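Local atomic coordinates of methionyl-tRNA formyltransferase (PDB entry 1ZGH), a protein that probably transfers a formyl group from 10-formyltetrahydrofolate to the amino group of the methionine carried by initiator tRNA. Residues A[66-71]-A[81-86]; A[92-95]-A[99-102]; A[104-109]-A[190-195]; A[108-113]-A[118-123]; A[148-153]-A[160-165]. One frame throughout, in Å; residues are numbered along the deposited sequence.

From the N terminus, contact 1 closes the loop that runs through helix 70-76 onto strand 80-83, and contact 2 follows in series, folding helix 92-95 against strand 100-104. Strands 80-83 and 100-104 are neighbours in the main mixed sheet, so these two contacts touch. Contact 3 closes the longest loop, joining the turn after strand 100-104 to residues 190-195. Contact 4 starts from the same stretch, shares Leu108 and Pro109 with it, and brings in helix 116-122. Contact 5, between strand 144-151 and helix 156-178, is nested inside the loop of contact 3; Met105 reaches it, touching Leu150, Phe160 and Ala163, while Leu120 of contact 4 packs on Leu152.

Contact 1. Residues A[66-71]-A[81-86]; sequences DELTFE and ILFPHW
Leu68 drives its CD2 methyl into the angle between Phe83 and Trp86, and this is where the contact is tight. The methyl meets Phe83 at the ring edge, in the plane of the ring, with Leu68 CD2 3.8 Å from Phe83 CE2. Toward Trp86 its approach is oblique, Leu68 CD2 lying 3.9 Å from Trp86 NE1 and equally near CZ2. The two rings also meet each other: Phe83 CE2 sits 3.8 Å above one face of the indole plane, toward its rim. With CG turned away from its backbone N (chi1 -168°), Leu68 sends its branched end across to strand 80-83. The other side is looser. Asp66 is exposed, and Glu67 turns to residues just before it, its carboxylate bonding to Asn64 ND2 and Thr63 N. Thr69 is the N-cap of helix 70-76, where its OG1 accepts from Lys72 N. The link between strand 57-62 and helix 70-76 of this Rossmann-like domain is thus packed against strand 80-83 and the residues that follow it. No hydrogen bond crosses between the segments, so the join relies on dispersion and the burial of one leucine against two aromatic rings.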
# COMPACT_ATOMS: atom_id res chain seq x y z
N ASP A 66 8.51 -15.36 5.90
CA ASP A 66 8.99 -16.74 5.91
C ASP A 66 7.93 -17.80 5.53
O ASP A 66 8.28 -18.92 5.20
CB ASP A 66 9.60 -17.08 7.28
CG ASP A 66 8.57 -17.04 8.42
OD1 ASP A 66 8.96 -17.35 9.56
OD2 ASP A 66 7.38 -16.70 8.18
N GLU A 67 6.65 -17.42 5.59
CA GLU A 67 5.52 -18.28 5.21
C GLU A 67 5.31 -18.28 3.69
O GLU A 67 4.59 -19.14 3.16
CB GLU A 67 4.22 -17.79 5.88
CG GLU A 67 4.12 -17.91 7.41
CD GLU A 67 3.11 -16.90 8.05
OE1 GLU A 67 3.22 -16.62 9.27
OE2 GLU A 67 2.23 -16.36 7.35
N LEU A 68 5.89 -17.31 2.99
CA LEU A 68 5.71 -17.23 1.53
C LEU A 68 6.92 -17.77 0.77
O LEU A 68 7.69 -17.02 0.17
CB LEU A 68 5.42 -15.79 1.08
CG LEU A 68 4.94 -15.61 -0.38
CD1 LEU A 68 3.48 -15.96 -0.49
CD2 LEU A 68 5.18 -14.16 -0.89
N THR A 69 7.05 -19.09 0.79
CA THR A 69 8.13 -19.76 0.08
C THR A 69 7.53 -20.66 -1.00
O THR A 69 6.39 -21.12 -0.86
CB THR A 69 9.02 -20.61 1.01
OG1 THR A 69 8.29 -21.71 1.53
CG2 THR A 69 9.58 -19.78 2.15
N PHE A 70 8.28 -20.89 -2.06
CA PHE A 70 7.84 -21.76 -3.15
C PHE A 70 7.43 -23.14 -2.64
O PHE A 70 6.42 -23.69 -3.08
CB PHE A 70 8.94 -21.88 -4.21
CG PHE A 70 8.57 -22.77 -5.37
CD1 PHE A 70 7.41 -22.54 -6.10
CD2 PHE A 70 9.38 -23.84 -5.74
CE1 PHE A 70 7.06 -23.35 -7.16
CE2 PHE A 70 9.05 -24.67 -6.81
CZ PHE A 70 7.87 -24.43 -7.52
N GLU A 71 8.20 -23.70 -1.71
CA GLU A 71 7.91 -25.03 -1.18
C GLU A 71 6.59 -25.06 -0.39
O GLU A 71 5.86 -26.03 -0.47
CB GLU A 71 9.09 -25.57 -0.35
CG GLU A 71 10.38 -25.87 -1.18
CD GLU A 71 10.19 -26.89 -2.32
OE1 GLU A 71 10.63 -26.60 -3.45
OE2 GLU A 71 9.62 -27.98 -2.10
N ILE A 81 -2.68 -15.45 -5.96
CA ILE A 81 -2.06 -14.99 -4.72
C ILE A 81 -2.24 -13.46 -4.75
O ILE A 81 -1.81 -12.81 -5.69
CB ILE A 81 -0.56 -15.33 -4.61
CG1 ILE A 81 -0.32 -16.84 -4.88
CG2 ILE A 81 -0.03 -14.91 -3.22
CD1 ILE A 81 1.14 -17.21 -4.87
N LEU A 82 -2.93 -12.95 -3.74
CA LEU A 82 -3.38 -11.57 -3.68
C LEU A 82 -2.54 -10.85 -2.63
O LEU A 82 -2.44 -11.31 -1.52
CB LEU A 82 -4.86 -11.52 -3.28
CG LEU A 82 -5.77 -12.38 -4.21
CD1 LEU A 82 -7.13 -12.62 -3.63
CD2 LEU A 82 -5.90 -11.68 -5.52
N PHE A 83 -1.98 -9.69 -2.99
CA PHE A 83 -1.13 -8.91 -2.09
C PHE A 83 -1.74 -7.50 -1.82
O PHE A 83 -1.43 -6.58 -2.55
CB PHE A 83 0.26 -8.75 -2.71
CG PHE A 83 1.02 -10.03 -2.91
CD1 PHE A 83 0.82 -10.84 -4.04
CD2 PHE A 83 1.98 -10.41 -1.99
CE1 PHE A 83 1.56 -12.01 -4.23
CE2 PHE A 83 2.71 -11.59 -2.16
CZ PHE A 83 2.51 -12.38 -3.28
N PRO A 84 -2.67 -7.36 -0.86
CA PRO A 84 -3.19 -6.01 -0.55
C PRO A 84 -2.12 -5.02 -0.09
O PRO A 84 -2.14 -3.86 -0.51
CB PRO A 84 -4.19 -6.27 0.56
CG PRO A 84 -4.61 -7.68 0.35
CD PRO A 84 -3.40 -8.40 -0.11
N HIS A 85 -1.20 -5.50 0.73
CA HIS A 85 -0.00 -4.78 1.09
C HIS A 85 1.10 -5.74 1.49
O HIS A 85 0.97 -6.55 2.40
CB HIS A 85 -0.24 -3.81 2.28
CG HIS A 85 0.98 -2.99 2.58
ND1 HIS A 85 1.92 -3.37 3.51
CD2 HIS A 85 1.50 -1.91 1.96
CE1 HIS A 85 2.93 -2.52 3.50
NE2 HIS A 85 2.70 -1.62 2.57
N TRP A 86 2.22 -5.68 0.80
CA TRP A 86 3.28 -6.61 1.09
C TRP A 86 4.62 -5.91 0.97
O TRP A 86 4.94 -5.32 -0.05
CB TRP A 86 3.22 -7.78 0.13
CG TRP A 86 4.07 -8.98 0.48
CD1 TRP A 86 5.18 -9.39 -0.17
CD2 TRP A 86 3.84 -9.92 1.53
NE1 TRP A 86 5.68 -10.52 0.41
CE2 TRP A 86 4.87 -10.88 1.45
CE3 TRP A 86 2.85 -10.07 2.53
CZ2 TRP A 86 4.96 -11.96 2.32
CZ3 TRP A 86 2.95 -11.14 3.41
CH2 TRP A 86 3.99 -12.08 3.30

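Contact 2. Residues A[92-95]-A[99-102]; sequences KEIF and TCVV
Cys100 points its sulfur at the C-terminal end of the short helix 92-95, where Ile94 and Phe95 receive it. The pair belongs to the beta-alpha-beta crossover of strand 80-83, helix 92-95 and strand 100-104 of the Rossmann-like formyl transferase domain; only three residues separate the two segments. Cys100 SG stands anti to its own carbonyl carbon (chi1 -70°), beside the backbone N, and from there it reaches two helix residues at once. It lies 3.7 Å from Ile94 CG2, the branch that comes toward the strand and also meets Ile81, whereas the longer CG1-CD1 arm of Ile94 leads away toward Leu68; Val73 touches Ile94 as well. Against Phe95 the sulfur meets the root of the side chain rather than the ring: Cys100 SG is 3.8 Å from Phe95 CA and 4.0 Å from its CB. The ring itself is turned elsewhere. Its CG is placed between the backbone N and the carbonyl carbon (chi1 68°), which folds one face back over the start of the helix, with Lys92 CA 3.6 Å above the ring plane. On the strand side, Cys100 also touches Ile81 and Phe83, so the thiol is enclosed by apolar groups of helix and sheet. No direct hydrogen bond links the segments. A water takes that place beside the sulfur contact: Cys100 N donates to it over 2.9 Å, and the same water lies 3.0 Å from Phe95 O, to which it can donate.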
# COMPACT_ATOMS: atom_id res chain seq x y z
N LYS A 92 11.01 -15.06 -7.35
CA LYS A 92 10.78 -15.36 -8.75
C LYS A 92 10.09 -16.71 -8.90
O LYS A 92 9.16 -16.85 -9.69
CB LYS A 92 12.12 -15.33 -9.49
CG LYS A 92 12.03 -15.39 -11.00
CD LYS A 92 13.43 -15.49 -11.66
N GLU A 93 10.51 -17.71 -8.12
CA GLU A 93 9.89 -19.02 -8.16
C GLU A 93 8.39 -18.98 -7.82
O GLU A 93 7.63 -19.86 -8.23
CB GLU A 93 10.62 -20.03 -7.26
N ILE A 94 7.96 -17.94 -7.10
CA ILE A 94 6.55 -17.74 -6.85
C ILE A 94 5.83 -16.98 -7.99
O ILE A 94 4.83 -17.48 -8.51
CB ILE A 94 6.30 -17.08 -5.48
CG1 ILE A 94 6.69 -18.07 -4.38
CG2 ILE A 94 4.82 -16.66 -5.34
CD1 ILE A 94 6.69 -17.45 -3.01
N PHE A 95 6.29 -15.79 -8.39
CA PHE A 95 5.52 -15.06 -9.40
C PHE A 95 5.58 -15.68 -10.81
O PHE A 95 4.74 -15.39 -11.65
CB PHE A 95 5.79 -13.54 -9.43
CG PHE A 95 7.16 -13.15 -9.90
CD1 PHE A 95 8.06 -12.57 -9.00
CD2 PHE A 95 7.53 -13.25 -11.23
CE1 PHE A 95 9.33 -12.16 -9.42
CE2 PHE A 95 8.80 -12.86 -11.66
CZ PHE A 95 9.70 -12.33 -10.76
N THR A 99 -0.24 -16.97 -10.32
CA THR A 99 -0.72 -15.65 -10.68
C THR A 99 -0.73 -14.79 -9.44
O THR A 99 -1.57 -14.93 -8.54
CB THR A 99 -2.11 -15.69 -11.33
OG1 THR A 99 -2.08 -16.59 -12.43
CG2 THR A 99 -2.49 -14.33 -11.86
N CYS A 100 0.23 -13.88 -9.40
CA CYS A 100 0.39 -13.00 -8.27
C CYS A 100 -0.20 -11.65 -8.63
O CYS A 100 0.15 -11.10 -9.66
CB CYS A 100 1.87 -12.88 -7.90
SG CYS A 100 2.57 -14.36 -7.18
N VAL A 101 -1.06 -11.14 -7.75
CA VAL A 101 -1.77 -9.88 -7.94
C VAL A 101 -1.39 -8.85 -6.87
O VAL A 101 -1.69 -9.01 -5.70
CB VAL A 101 -3.30 -10.09 -7.91
CG1 VAL A 101 -4.03 -8.82 -8.32
CG2 VAL A 101 -3.67 -11.26 -8.82
N VAL A 102 -0.69 -7.81 -7.29
CA VAL A 102 -0.37 -6.67 -6.43
C VAL A 102 -1.35 -5.53 -6.70
O VAL A 102 -1.80 -5.35 -7.81
CB VAL A 102 1.10 -6.25 -6.67
CG1 VAL A 102 1.36 -4.78 -6.30
CG2 VAL A 102 2.00 -7.16 -5.90
O HOH W 1 2.46 -13.55 -11.22

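Contact 3. Residues A[104-109]-A[190-195]; sequences HMTDLP and TVFQRR
Pro109 O accepts the single direct hydrogen bond of this contact, from Thr190 N at 3.2 Å. The N-H points almost straight at the oxygen, at 165°, although the donor is tilted 34° from the carbonyl plane. The bond stands beside a short parallel ladder in the formyl transferase fold, in which strand 191-192 runs along strand 112-113 and both Thr190 and Phe192 bond to Arg112. The peptide bond between Leu108 and Pro109 is cis, a kink that probably helps turn the chain after strand 100-104 back toward residues 190-195. From this bonded end the two segments diverge: the CA atoms of Pro109 and Thr190 are 6.5 Å apart, those of Thr106 and Phe192 10.2 Å. At the wider end the side chains of Thr106 and Phe192 bridge the distance, the two running antiparallel and side by side. Thr106 divides its two branches between two tasks. Its OG1, set between the backbone N and the carbonyl carbon (chi1 72°), makes a hydrogen bond with Phe110 O, a little further along the chain, and this leaves the methyl facing the neighbouring segment. A salt bridge from Asp107 to Lys147 places the loop against strand 144-151. Phe192 also touches Asn119 and Arg123. The long-range join therefore pairs one backbone bond near the surface with one buried apolar touch, in which Thr106 CG2 comes obliquely to within 3.7 Å of Phe192 CE2.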
# COMPACT_ATOMS: atom_id res chain seq x y z
N HIS A 104 -1.43 -1.66 -6.60
CA HIS A 104 -0.48 -0.55 -6.54
C HIS A 104 -1.25 0.76 -6.73
O HIS A 104 -1.99 0.91 -7.69
CB HIS A 104 0.62 -0.75 -7.56
CG HIS A 104 1.60 0.37 -7.64
ND1 HIS A 104 2.66 0.50 -6.78
CD2 HIS A 104 1.67 1.43 -8.49
CE1 HIS A 104 3.36 1.58 -7.10
NE2 HIS A 104 2.78 2.15 -8.14
N MSE A 105 -1.11 1.69 -5.78
CA MSE A 105 -2.03 2.84 -5.72
C MSE A 105 -1.67 4.01 -6.63
O MSE A 105 -1.87 5.17 -6.28
CB MSE A 105 -2.23 3.32 -4.27
CG MSE A 105 -1.05 3.91 -3.60
SE MSE A 105 -1.71 4.99 -2.01
CE MSE A 105 -2.58 3.59 -1.05
N THR A 106 -1.17 3.71 -7.82
CA THR A 106 -1.00 4.74 -8.83
C THR A 106 -1.71 4.34 -10.13
O THR A 106 -2.05 3.16 -10.36
CB THR A 106 0.48 5.05 -9.11
OG1 THR A 106 1.07 3.95 -9.83
CG2 THR A 106 1.23 5.30 -7.81
N ASP A 107 -1.92 5.36 -10.95
CA ASP A 107 -2.54 5.23 -12.25
C ASP A 107 -1.45 4.80 -13.27
O ASP A 107 -0.98 5.59 -14.10
CB ASP A 107 -3.21 6.58 -12.59
CG ASP A 107 -4.17 6.48 -13.79
OD1 ASP A 107 -4.31 5.39 -14.37
OD2 ASP A 107 -4.79 7.52 -14.16
N LEU A 108 -1.06 3.53 -13.20
CA LEU A 108 0.09 3.00 -13.96
C LEU A 108 -0.11 3.16 -15.47
O LEU A 108 -1.24 3.00 -15.94
CB LEU A 108 0.33 1.53 -13.61
CG LEU A 108 0.94 1.28 -12.23
CD1 LEU A 108 0.80 -0.20 -11.85
CD2 LEU A 108 2.38 1.69 -12.21
N PRO A 109 0.99 3.43 -16.24
CA PRO A 109 2.42 3.46 -15.89
C PRO A 109 2.95 4.72 -15.15
O PRO A 109 4.14 4.79 -14.86
CB PRO A 109 3.11 3.33 -17.25
CG PRO A 109 2.17 4.05 -18.19
CD PRO A 109 0.77 3.74 -17.66
N THR A 190 6.51 6.82 -15.34
CA THR A 190 7.22 7.62 -14.36
C THR A 190 7.63 6.67 -13.25
O THR A 190 6.92 5.69 -12.98
CB THR A 190 6.31 8.74 -13.81
OG1 THR A 190 6.27 9.81 -14.77
CG2 THR A 190 6.80 9.27 -12.48
N VAL A 191 8.78 6.92 -12.62
CA VAL A 191 9.25 6.02 -11.59
C VAL A 191 9.47 6.78 -10.28
O VAL A 191 10.15 7.81 -10.21
CB VAL A 191 10.48 5.16 -11.99
CG1 VAL A 191 10.25 4.51 -13.37
CG2 VAL A 191 11.77 5.96 -11.99
N PHE A 192 8.81 6.25 -9.26
CA PHE A 192 8.93 6.71 -7.89
C PHE A 192 10.05 5.93 -7.22
O PHE A 192 10.26 4.76 -7.54
CB PHE A 192 7.65 6.35 -7.14
CG PHE A 192 6.46 7.18 -7.48
CD1 PHE A 192 6.56 8.35 -8.21
CD2 PHE A 192 5.21 6.81 -6.98
CE1 PHE A 192 5.42 9.15 -8.46
CE2 PHE A 192 4.07 7.60 -7.20
CZ PHE A 192 4.18 8.78 -7.93
N GLN A 193 10.68 6.56 -6.24
CA GLN A 193 11.69 5.92 -5.41
C GLN A 193 11.18 5.67 -4.00
O GLN A 193 10.36 6.44 -3.48
CB GLN A 193 12.92 6.80 -5.33
CG GLN A 193 13.44 7.18 -6.68
CD GLN A 193 14.83 7.76 -6.64
OE1 GLN A 193 15.01 8.99 -6.66
NE2 GLN A 193 15.85 6.88 -6.60
N ARG A 194 11.69 4.61 -3.40
CA ARG A 194 11.35 4.25 -2.05
C ARG A 194 11.92 5.32 -1.13
O ARG A 194 13.04 5.75 -1.30
CB ARG A 194 11.87 2.86 -1.67
CG ARG A 194 11.23 2.37 -0.36
N ARG A 195 11.11 5.81 -0.20
CA ARG A 195 11.57 6.89 0.67
C ARG A 195 12.30 6.26 1.87
O ARG A 195 11.92 5.20 2.32
CB ARG A 195 10.39 7.81 1.05
CG ARG A 195 10.09 8.83 -0.11
CD ARG A 195 8.88 9.78 0.09
NE ARG A 195 9.14 10.84 1.10
CZ ARG A 195 9.00 10.64 2.40
NH1 ARG A 195 8.59 9.48 2.84
NH2 ARG A 195 9.29 11.58 3.28

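Contact 4. Residues A[108-113]-A[118-123]; sequences LPFGRG and QNLIER
Phe110 leans from its turn onto Leu120 of helix 116-122 and onto Arg123 after it. Along this second segment, Gln118 comes first, its NE2 tied to Met217 O of helix 208-217. Asn119 follows without touching Phe110, but it fixes a residue that does. Leu120 carries the closest contact: its CD2 arrives at the edge of the Phe110 ring, near its plane, 4.0 Å from Phe110 CE2. Phe110 CG is anti to its backbone N (chi1 175°), which extends the ring toward the helix. Three residues later Arg123 lays its aliphatic part near the ring, with Arg123 CD 4.4 Å from Phe110 CZ in an oblique approach. Its guanidinium then folds back onto Asn119, where NH1 donates twice, to Asn119 O at 2.9 Å, close to the guanidinium plane, and to Asn119 OD1 at 3.1 Å. This double grip probably steadies the methylenes beside Phe110. The aromatic residue itself is set by a type II beta turn from Pro109 to Arg112, with Gly111 at the third position at positive phi (78°), the usual glycine site of such a turn, leading directly into short strand 112-113.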
# COMPACT_ATOMS: atom_id res chain seq x y z
N LEU A 108 -1.06 3.53 -13.20
CA LEU A 108 0.09 3.00 -13.96
C LEU A 108 -0.11 3.16 -15.47
O LEU A 108 -1.24 3.00 -15.94
CB LEU A 108 0.33 1.53 -13.61
CG LEU A 108 0.94 1.28 -12.23
CD1 LEU A 108 0.80 -0.20 -11.85
CD2 LEU A 108 2.38 1.69 -12.21
N PRO A 109 0.99 3.43 -16.24
CA PRO A 109 2.42 3.46 -15.89
C PRO A 109 2.95 4.72 -15.15
O PRO A 109 4.14 4.79 -14.86
CB PRO A 109 3.11 3.33 -17.25
CG PRO A 109 2.17 4.05 -18.19
CD PRO A 109 0.77 3.74 -17.66
N PHE A 110 2.08 5.68 -14.83
CA PHE A 110 2.48 6.76 -13.93
C PHE A 110 2.71 6.18 -12.52
O PHE A 110 1.88 5.45 -11.99
CB PHE A 110 1.43 7.89 -13.86
CG PHE A 110 1.75 8.95 -12.84
CD1 PHE A 110 2.61 10.00 -13.16
CD2 PHE A 110 1.22 8.90 -11.56
CE1 PHE A 110 2.93 10.98 -12.21
CE2 PHE A 110 1.53 9.88 -10.60
CZ PHE A 110 2.39 10.93 -10.94
N GLY A 111 3.86 6.49 -11.94
CA GLY A 111 4.12 6.19 -10.54
C GLY A 111 4.47 4.76 -10.23
O GLY A 111 4.07 4.23 -9.20
N ARG A 112 5.19 4.12 -11.14
CA ARG A 112 5.82 2.83 -10.86
C ARG A 112 6.82 3.02 -9.72
O ARG A 112 7.55 4.01 -9.71
CB ARG A 112 6.56 2.32 -12.11
CG ARG A 112 5.66 1.86 -13.25
CD ARG A 112 6.48 1.34 -14.43
NE ARG A 112 5.64 0.88 -15.53
CZ ARG A 112 6.02 0.76 -16.80
NH1 ARG A 112 7.25 1.07 -17.17
NH2 ARG A 112 5.17 0.35 -17.72
N GLY A 113 6.84 2.11 -8.75
CA GLY A 113 7.88 2.13 -7.71
C GLY A 113 7.41 2.38 -6.29
O GLY A 113 6.21 2.34 -6.01
N GLN A 118 3.32 8.59 -0.13
CA GLN A 118 4.14 9.75 0.16
C GLN A 118 4.58 10.42 -1.14
O GLN A 118 4.55 11.65 -1.24
CB GLN A 118 5.35 9.37 1.03
CG GLN A 118 5.00 8.85 2.42
CD GLN A 118 4.50 7.41 2.46
OE1 GLN A 118 4.84 6.62 1.58
NE2 GLN A 118 3.67 7.05 3.47
N ASN A 119 4.93 9.63 -2.15
CA ASN A 119 5.29 10.21 -3.45
C ASN A 119 4.11 10.97 -4.12
O ASN A 119 4.31 12.03 -4.72
CB ASN A 119 5.85 9.14 -4.36
CG ASN A 119 7.35 8.96 -4.19
OD1 ASN A 119 8.14 9.91 -4.40
ND2 ASN A 119 7.76 7.75 -3.81
N LEU A 120 2.88 10.45 -3.94
CA LEU A 120 1.68 11.11 -4.48
C LEU A 120 1.33 12.42 -3.73
O LEU A 120 1.05 13.43 -4.35
CB LEU A 120 0.47 10.16 -4.41
CG LEU A 120 0.55 8.97 -5.38
CD1 LEU A 120 -0.44 7.88 -4.91
CD2 LEU A 120 0.26 9.42 -6.81
N ILE A 121 1.34 12.35 -2.39
CA ILE A 121 1.02 13.50 -1.54
C ILE A 121 2.08 14.61 -1.67
O ILE A 121 1.69 15.76 -1.87
CB ILE A 121 0.76 13.12 -0.08
CG1 ILE A 121 -0.53 12.30 -0.00
CG2 ILE A 121 0.61 14.41 0.84
CD1 ILE A 121 -0.86 11.78 1.40
N GLU A 122 3.37 14.27 -1.68
CA GLU A 122 4.42 15.25 -2.10
C GLU A 122 4.14 15.96 -3.40
O GLU A 122 4.52 17.14 -3.58
CB GLU A 122 5.77 14.56 -2.27
CG GLU A 122 6.47 14.28 -0.99
CD GLU A 122 7.88 13.76 -1.25
OE1 GLU A 122 8.68 14.48 -1.92
OE2 GLU A 122 8.17 12.62 -0.84
N ARG A 123 3.60 15.25 -4.37
CA ARG A 123 3.30 15.85 -5.65
C ARG A 123 1.98 16.66 -5.64
O ARG A 123 1.54 17.08 -6.68
CB ARG A 123 3.32 14.80 -6.75
CG ARG A 123 4.74 14.30 -7.06
CD ARG A 123 4.76 13.06 -7.92
NE ARG A 123 6.12 12.68 -8.31
CZ ARG A 123 7.04 12.20 -7.48
NH1 ARG A 123 6.77 12.00 -6.20
NH2 ARG A 123 8.25 11.89 -7.93

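Contact 5. Residues A[148-153]-A[160-165]; sequences RDLDLY and FMRASK
Leu150 on strand 148-151 passes Ala163 on helix 160-165 with the two elements nearly antiparallel, at 160°, and their axes 8.8 Å apart. Leu150 splits its branches over the helix surface: CD1 rests 3.8 Å from Arg162 CG, and CD2 lies 4.0 Å from Ala163 CB. The small alanine is consistent with the close approach of the helix to this edge strand of the main sheet. Arg162 crosses the leucine obliquely and runs on toward the main chain of residues 151-153. It leaves the helix extended, then bends at its third torsion (-53°), which carries the guanidinium beside the backbone at the end of the strand and just past it. There Arg162 NH1 donates to Asp151 O at 2.8 Å, lying well above that carbonyl plane, and also to Tyr153 O at 2.8 Å, this time on a lone pair. NH2 joins at 3.1 Å from Tyr153 O, so both end nitrogens hold one oxygen, and all three bonds run close to the guanidinium plane. The arginine therefore puts NH1 and NH2 on main-chain oxygens, which probably steadies the link between strand and helix, and Asp151, its OD2 6.0 Å from Arg162 NE, may add longer-range attraction.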
# COMPACT_ATOMS: atom_id res chain seq x y z
N ARG A 148 -9.43 1.19 -9.85
CA ARG A 148 -10.51 1.87 -9.13
C ARG A 148 -10.00 3.19 -8.56
O ARG A 148 -8.83 3.28 -8.20
CB ARG A 148 -11.05 0.99 -7.99
CG ARG A 148 -11.73 -0.29 -8.44
CD ARG A 148 -13.07 -0.04 -9.12
NE ARG A 148 -13.62 -1.28 -9.70
CZ ARG A 148 -13.63 -1.59 -11.00
NH1 ARG A 148 -13.13 -0.78 -11.93
NH2 ARG A 148 -14.17 -2.74 -11.38
N ASP A 149 -10.87 4.20 -8.48
CA ASP A 149 -10.51 5.51 -7.91
C ASP A 149 -10.27 5.46 -6.39
O ASP A 149 -10.89 4.65 -5.66
CB ASP A 149 -11.59 6.56 -8.17
CG ASP A 149 -11.75 6.90 -9.66
OD1 ASP A 149 -10.76 6.79 -10.43
OD2 ASP A 149 -12.87 7.27 -10.04
N LEU A 150 -9.37 6.33 -5.93
CA LEU A 150 -9.02 6.47 -4.52
C LEU A 150 -8.70 7.92 -4.19
O LEU A 150 -7.82 8.53 -4.81
CB LEU A 150 -7.81 5.59 -4.15
CG LEU A 150 -7.30 5.72 -2.70
CD1 LEU A 150 -8.26 5.19 -1.62
CD2 LEU A 150 -5.95 5.10 -2.58
N ASP A 151 -9.40 8.46 -3.19
CA ASP A 151 -9.12 9.79 -2.67
C ASP A 151 -7.96 9.77 -1.65
O ASP A 151 -7.82 8.82 -0.87
CB ASP A 151 -10.38 10.35 -2.00
CG ASP A 151 -11.53 10.60 -3.01
OD1 ASP A 151 -11.26 11.08 -4.14
OD2 ASP A 151 -12.70 10.36 -2.63
N LEU A 152 -7.16 10.84 -1.64
CA LEU A 152 -5.95 10.90 -0.82
C LEU A 152 -5.98 12.00 0.29
O LEU A 152 -4.94 12.52 0.70
CB LEU A 152 -4.72 11.11 -1.73
CG LEU A 152 -4.44 9.98 -2.74
CD1 LEU A 152 -3.21 10.35 -3.55
CD2 LEU A 152 -4.22 8.66 -2.06
N TYR A 153 -7.17 12.33 0.78
CA TYR A 153 -7.28 13.18 1.95
C TYR A 153 -7.11 12.35 3.24
O TYR A 153 -7.44 11.14 3.25
CB TYR A 153 -8.63 13.87 1.99
CG TYR A 153 -8.86 14.96 1.00
CD1 TYR A 153 -8.60 16.31 1.33
CD2 TYR A 153 -9.39 14.68 -0.25
CE1 TYR A 153 -8.85 17.34 0.38
CE2 TYR A 153 -9.64 15.71 -1.17
CZ TYR A 153 -9.35 17.02 -0.84
OH TYR A 153 -9.63 17.98 -1.77
N PHE A 160 -4.87 4.28 3.75
CA PHE A 160 -4.62 2.83 3.58
C PHE A 160 -5.85 2.00 3.95
O PHE A 160 -6.16 1.01 3.27
CB PHE A 160 -3.37 2.37 4.35
CG PHE A 160 -2.08 2.85 3.80
CD1 PHE A 160 -1.82 2.79 2.43
CD2 PHE A 160 -1.08 3.27 4.65
CE1 PHE A 160 -0.60 3.20 1.95
CE2 PHE A 160 0.12 3.68 4.15
CZ PHE A 160 0.37 3.62 2.80
N MSE A 161 -6.58 2.40 4.98
CA MSE A 161 -7.82 1.69 5.31
C MSE A 161 -8.92 1.90 4.26
O MSE A 161 -9.69 1.00 3.97
CB MSE A 161 -8.33 2.07 6.72
CG MSE A 161 -7.34 1.65 7.80
SE MSE A 161 -8.07 2.06 9.59
CE MSE A 161 -8.18 3.79 9.52
N ARG A 162 -8.99 3.10 3.70
CA ARG A 162 -9.92 3.41 2.61
C ARG A 162 -9.59 2.55 1.37
O ARG A 162 -10.49 1.96 0.75
CB ARG A 162 -9.81 4.91 2.30
CG ARG A 162 -10.74 5.47 1.24
CD ARG A 162 -10.46 7.00 1.03
NE ARG A 162 -10.51 7.76 2.28
CZ ARG A 162 -9.72 8.77 2.62
NH1 ARG A 162 -8.81 9.23 1.77
NH2 ARG A 162 -9.86 9.35 3.82
N ALA A 163 -8.30 2.43 1.05
CA ALA A 163 -7.85 1.61 -0.07
C ALA A 163 -8.15 0.13 0.16
O ALA A 163 -8.64 -0.57 -0.74
CB ALA A 163 -6.38 1.81 -0.26
N SER A 164 -7.86 -0.33 1.38
CA SER A 164 -8.06 -1.72 1.78
C SER A 164 -9.53 -2.11 1.60
O SER A 164 -9.84 -3.20 1.07
CB SER A 164 -7.59 -1.95 3.22
OG SER A 164 -7.59 -3.33 3.54
N LYS A 165 -10.42 -1.22 2.03
CA LYS A 165 -11.85 -1.44 1.87
C LYS A 165 -12.25 -1.58 0.38
O LYS A 165 -13.03 -2.45 0.03
CB LYS A 165 -12.65 -0.38 2.60
CG LYS A 165 -14.15 -0.53 2.55
CD LYS A 165 -14.88 0.35 3.63
CE LYS A 165 -16.34 0.54 3.34
NZ LYS A 165 -17.10 1.08 4.54